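Local coordinates for putative diflavin flavoprotein A 5 (Nostoc sp. PCC 7120, PDB 4FEK) that probably takes part, as the N-terminal metallo-beta-lactamase-like domain of a diflavin flavoprotein, in passing electrons from NADH to oxygen, which is reduced to water, at residues G50-I55 with L80-L85; A178-D183 with K194-Y199. All coordinates share one frame; numbering follows the deposited sequence.

Interaction 1: G50-I55 with L80-L85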
# COMPACT_ATOMS: atom_id res chain seq x y z
N GLY A 50 2.24 17.03 6.27
CA GLY A 50 3.01 18.21 5.93
C GLY A 50 2.14 19.40 6.29
O GLY A 50 1.43 19.38 7.30
N ASP A 51 2.20 20.43 5.47
CA ASP A 51 1.18 21.47 5.47
C ASP A 51 -0.20 20.86 5.24
O ASP A 51 -1.19 21.28 5.86
CB ASP A 51 1.50 22.48 4.37
CG ASP A 51 2.66 23.40 4.73
OD1 ASP A 51 2.90 23.60 5.94
OD2 ASP A 51 3.34 23.90 3.81
N LYS A 52 -0.27 19.89 4.33
CA LYS A 52 -1.49 19.12 4.09
C LYS A 52 -1.30 17.70 4.60
O LYS A 52 -0.17 17.22 4.69
CB LYS A 52 -1.85 19.10 2.60
CG LYS A 52 -2.30 20.46 2.04
CD LYS A 52 -2.88 20.29 0.63
CE LYS A 52 -3.29 21.62 0.02
NZ LYS A 52 -2.32 22.69 0.40
N THR A 53 -2.39 17.02 4.93
CA THR A 53 -2.29 15.65 5.44
C THR A 53 -2.85 14.62 4.44
O THR A 53 -3.93 14.80 3.87
CB THR A 53 -2.96 15.49 6.84
OG1 THR A 53 -2.22 16.25 7.80
CG2 THR A 53 -2.95 14.05 7.29
N ALA A 54 -2.09 13.56 4.20
CA ALA A 54 -2.56 12.46 3.36
C ALA A 54 -2.48 11.13 4.09
O ALA A 54 -1.54 10.86 4.85
CB ALA A 54 -1.73 12.39 2.05
N ILE A 55 -3.47 10.29 3.85
CA ILE A 55 -3.39 8.91 4.27
C ILE A 55 -3.18 8.03 3.04
O ILE A 55 -3.67 8.32 1.95
CB ILE A 55 -4.60 8.46 5.11
CG1 ILE A 55 -5.89 8.53 4.32
CG2 ILE A 55 -4.76 9.35 6.37
CD1 ILE A 55 -7.12 8.22 5.21
N LEU A 80 -7.90 16.21 7.29
CA LEU A 80 -7.47 15.25 6.29
C LEU A 80 -7.73 15.81 4.90
O LEU A 80 -8.83 16.30 4.61
CB LEU A 80 -8.22 13.94 6.52
CG LEU A 80 -7.99 12.78 5.57
CD1 LEU A 80 -6.49 12.52 5.36
CD2 LEU A 80 -8.71 11.55 6.13
N ASP A 81 -6.73 15.75 4.02
CA ASP A 81 -6.84 16.33 2.68
C ASP A 81 -6.97 15.27 1.58
O ASP A 81 -7.80 15.38 0.66
CB ASP A 81 -5.62 17.21 2.38
CG ASP A 81 -5.47 18.38 3.35
OD1 ASP A 81 -6.16 19.39 3.15
OD2 ASP A 81 -4.68 18.28 4.31
N TYR A 82 -6.12 14.24 1.68
CA TYR A 82 -6.00 13.25 0.63
C TYR A 82 -6.02 11.83 1.18
O TYR A 82 -5.50 11.55 2.26
CB TYR A 82 -4.70 13.46 -0.19
CG TYR A 82 -4.57 14.83 -0.80
CD1 TYR A 82 -5.36 15.21 -1.87
CD2 TYR A 82 -3.67 15.74 -0.29
CE1 TYR A 82 -5.24 16.48 -2.43
CE2 TYR A 82 -3.54 17.00 -0.83
CZ TYR A 82 -4.32 17.37 -1.90
OH TYR A 82 -4.19 18.63 -2.42
N VAL A 83 -6.66 10.96 0.40
CA VAL A 83 -6.62 9.52 0.62
C VAL A 83 -6.01 8.95 -0.68
O VAL A 83 -6.63 9.03 -1.75
CB VAL A 83 -8.04 8.94 0.85
CG1 VAL A 83 -7.99 7.43 0.97
CG2 VAL A 83 -8.67 9.56 2.13
N ILE A 84 -4.81 8.40 -0.58
CA ILE A 84 -4.12 7.85 -1.76
C ILE A 84 -4.28 6.33 -1.84
O ILE A 84 -4.08 5.62 -0.84
CB ILE A 84 -2.65 8.23 -1.76
CG1 ILE A 84 -2.51 9.76 -1.81
CG2 ILE A 84 -1.89 7.53 -2.92
CD1 ILE A 84 -1.18 10.29 -1.35
N LEU A 85 -4.66 5.84 -3.01
CA LEU A 85 -4.94 4.42 -3.22
C LEU A 85 -3.85 3.75 -4.05
O LEU A 85 -3.57 4.19 -5.18
CB LEU A 85 -6.26 4.26 -3.95
CG LEU A 85 -7.48 4.92 -3.30
CD1 LEU A 85 -8.72 4.49 -4.04
CD2 LEU A 85 -7.53 4.51 -1.84

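Interaction 2: A178-D183 with K194-Y199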
# COMPACT_ATOMS: atom_id res chain seq x y z
N ALA A 178 4.56 -9.38 2.63
CA ALA A 178 4.55 -10.75 3.15
C ALA A 178 3.37 -10.92 4.08
O ALA A 178 3.07 -10.02 4.86
CB ALA A 178 5.86 -11.06 3.89
N HIS A 179 2.69 -12.06 3.99
CA HIS A 179 1.57 -12.32 4.90
C HIS A 179 2.05 -12.96 6.19
O HIS A 179 2.04 -14.18 6.35
CB HIS A 179 0.45 -13.12 4.22
CG HIS A 179 -0.38 -12.28 3.30
ND1 HIS A 179 -1.11 -11.19 3.74
CD2 HIS A 179 -0.55 -12.32 1.95
CE1 HIS A 179 -1.72 -10.63 2.72
NE2 HIS A 179 -1.38 -11.28 1.62
N ILE A 180 2.46 -12.10 7.11
CA ILE A 180 2.95 -12.55 8.40
C ILE A 180 2.71 -11.45 9.43
O ILE A 180 2.99 -10.27 9.19
CB ILE A 180 4.44 -12.94 8.33
CG1 ILE A 180 4.95 -13.35 9.71
CG2 ILE A 180 5.27 -11.79 7.77
CD1 ILE A 180 6.27 -14.11 9.66
N CYS A 181 2.14 -11.84 10.57
CA CYS A 181 1.86 -10.92 11.66
C CYS A 181 2.85 -11.16 12.80
O CYS A 181 3.02 -12.29 13.26
CB CYS A 181 0.44 -11.14 12.18
SG CYS A 181 0.00 -10.03 13.56
N GLY A 182 3.49 -10.09 13.26
CA GLY A 182 4.45 -10.17 14.35
C GLY A 182 4.57 -8.82 15.04
O GLY A 182 3.91 -7.86 14.64
N ASP A 183 5.39 -8.73 16.08
CA ASP A 183 5.57 -7.46 16.78
C ASP A 183 6.52 -6.51 16.04
O ASP A 183 6.39 -5.29 16.15
CB ASP A 183 6.04 -7.67 18.22
CG ASP A 183 4.98 -8.35 19.09
OD1 ASP A 183 3.79 -8.40 18.71
OD2 ASP A 183 5.35 -8.84 20.18
N LYS A 194 12.30 -14.41 4.96
CA LYS A 194 12.58 -14.57 3.54
C LYS A 194 11.62 -15.56 2.92
O LYS A 194 11.19 -15.38 1.79
CB LYS A 194 14.00 -15.09 3.32
CG LYS A 194 15.12 -14.24 3.90
CD LYS A 194 16.48 -14.85 3.59
CE LYS A 194 17.62 -14.00 4.14
NZ LYS A 194 18.96 -14.60 3.86
N GLU A 195 11.33 -16.63 3.66
CA GLU A 195 10.39 -17.65 3.20
C GLU A 195 9.00 -17.07 2.98
O GLU A 195 8.29 -17.42 2.02
CB GLU A 195 10.30 -18.80 4.22
CG GLU A 195 9.35 -19.91 3.79
CD GLU A 195 8.96 -20.82 4.94
OE1 GLU A 195 9.22 -20.47 6.12
OE2 GLU A 195 8.40 -21.90 4.66
N ASP A 196 8.60 -16.14 3.85
CA ASP A 196 7.30 -15.53 3.71
C ASP A 196 7.26 -14.57 2.51
O ASP A 196 6.28 -14.54 1.77
CB ASP A 196 6.87 -14.86 5.02
CG ASP A 196 6.74 -15.87 6.16
OD1 ASP A 196 7.70 -16.03 6.95
OD2 ASP A 196 5.70 -16.56 6.23
N GLN A 197 8.33 -13.81 2.30
CA GLN A 197 8.38 -12.90 1.15
C GLN A 197 8.40 -13.68 -0.17
O GLN A 197 7.78 -13.28 -1.15
CB GLN A 197 9.63 -12.01 1.22
CG GLN A 197 9.57 -10.92 2.31
CD GLN A 197 10.95 -10.35 2.61
OE1 GLN A 197 11.96 -11.04 2.43
NE2 GLN A 197 11.00 -9.09 3.00
N ARG A 198 9.11 -14.81 -0.18
CA ARG A 198 9.15 -15.64 -1.38
C ARG A 198 7.79 -16.28 -1.69
O ARG A 198 7.34 -16.32 -2.85
CB ARG A 198 10.21 -16.73 -1.22
CG ARG A 198 10.49 -17.52 -2.47
CD ARG A 198 11.65 -18.51 -2.20
NE ARG A 198 12.34 -18.92 -3.41
CZ ARG A 198 13.67 -18.93 -3.56
NH1 ARG A 198 14.46 -18.55 -2.56
NH2 ARG A 198 14.21 -19.31 -4.70
N TYR A 199 7.14 -16.79 -0.64
CA TYR A 199 5.82 -17.39 -0.80
C TYR A 199 4.82 -16.35 -1.31
O TYR A 199 3.96 -16.64 -2.15
CB TYR A 199 5.35 -17.99 0.54
CG TYR A 199 4.04 -18.72 0.42
CD1 TYR A 199 3.95 -19.90 -0.32
CD2 TYR A 199 2.88 -18.23 1.02
CE1 TYR A 199 2.75 -20.57 -0.45
CE2 TYR A 199 1.67 -18.89 0.90
CZ TYR A 199 1.61 -20.07 0.16
OH TYR A 199 0.42 -20.75 0.01
O HOH W 1 3.58 -14.49 2.82
O HOH W 2 3.39 -15.92 4.96

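Interaction 1: G50-I55 with L80-L85
Ile55 lies side by side with Val83 on one face of two parallel strands, and the Leu80 side chain crosses it at about a right angle. Its CG1 sits between the backbone N and the carbonyl carbon (chi1 63°), which leaves CG2 to meet Leu80 CD1 at 3.7 Å while CG1 and CD1 run alongside Val83 CG2. Leu99 of helix 93-102 also touches Ile55, so branched aliphatic residues suit this buried place. The two strands are adjacent in the larger mixed sheet of this metallo-beta-lactamase-like domain, and helix 61-74 connects them in a beta-alpha-beta crossover. Ile55 donates its N-H to Tyr82 O and accepts at its own O from Ile84 N (2.8 Å), a nearly straight bond with an N-H...O angle of 176°. Thr53 O is gripped twice, by Tyr82 N in the carbonyl plane and by Asp81 N tilted from it. At the start of strand 53-56, Asp81 OD2 takes the N-H of Thr53 at 2.7 Å on its anti side, a side-chain acceptor in place of a backbone one. On the other face the single methyl of Ala54 fits between its neighbours, CB 3.9 Å from Tyr82 CB and 4.0 Å from Ile84 CD1. Farther out, the methylene chain of Lys52 approaches the Tyr82 ring obliquely, Lys52 CD lying 3.7 Å from Tyr82 CE2.

Interaction 2: A178-D183 with K194-Y199
Asp196 and Ala178 share most of the surface buried here, with Ile180 adding a smaller patch. They join the irregular loop between strand 169-173 and helix 194-205 to the first turns of that helix, within the metallo-beta-lactamase-like domain. Ala178 directs its methyl at the helix backbone: CB rests 4.0 Å from both Asp196 C and Gln197 N, and CG of Gln197 touches the same methyl while the Gln197 side chain also touches Leu242 of helix 239-258. So small a residue lets the loop come close to the helix, with Ala178 CA 4.8 Å from Gln197 CA. Ile180 approaches from farther along the loop. With CG1 anti to the backbone N (chi1 178°), its chain stretches out and brings CD1 to 3.6 Å from Asp196 OD1, an apolar methyl against a carboxylate oxygen, the two side chains crossing at about a right angle. The other oxygen of Asp196, OD2, forms a salt bridge with Arg39, which also pairs with Glu195, so this buried aspartate has a cationic partner that would probably favour its ionised form. Between these contacts lies His179, the centre of an inverse gamma turn, whose ring is bonded through ND1 to Thr41 OG1. Its backbone N-H and C=O each reach the helix through a water. One accepts from His179 N (2.8 Å) and donates to Asp196 O; the other donates both to His179 O, at 2.6 Å, and to Asp196 OD2, at 2.7 Å.

In the fold
Both contacts belong to the same metallo-beta-lactamase-like domain, yet they lie on opposite sides of the chain's centre, their own centres about 29 Å apart and their nearest atoms about 16 Å apart. Interaction 1 joins two adjacent strands inside a sheet; direct backbone bonds set its register, and its polar, partly exposed margin gives way to aliphatic packing farther along. Interaction 2 is smaller but mostly buried, and it holds a loop against a helix, where no strand ladder can form. Water links the loop backbone to the helix there. An aspartate serves each contact differently: Asp81 accepts from a backbone N-H, whereas Asp196 accepts from a water that also donates to the loop, and pairs with Arg39.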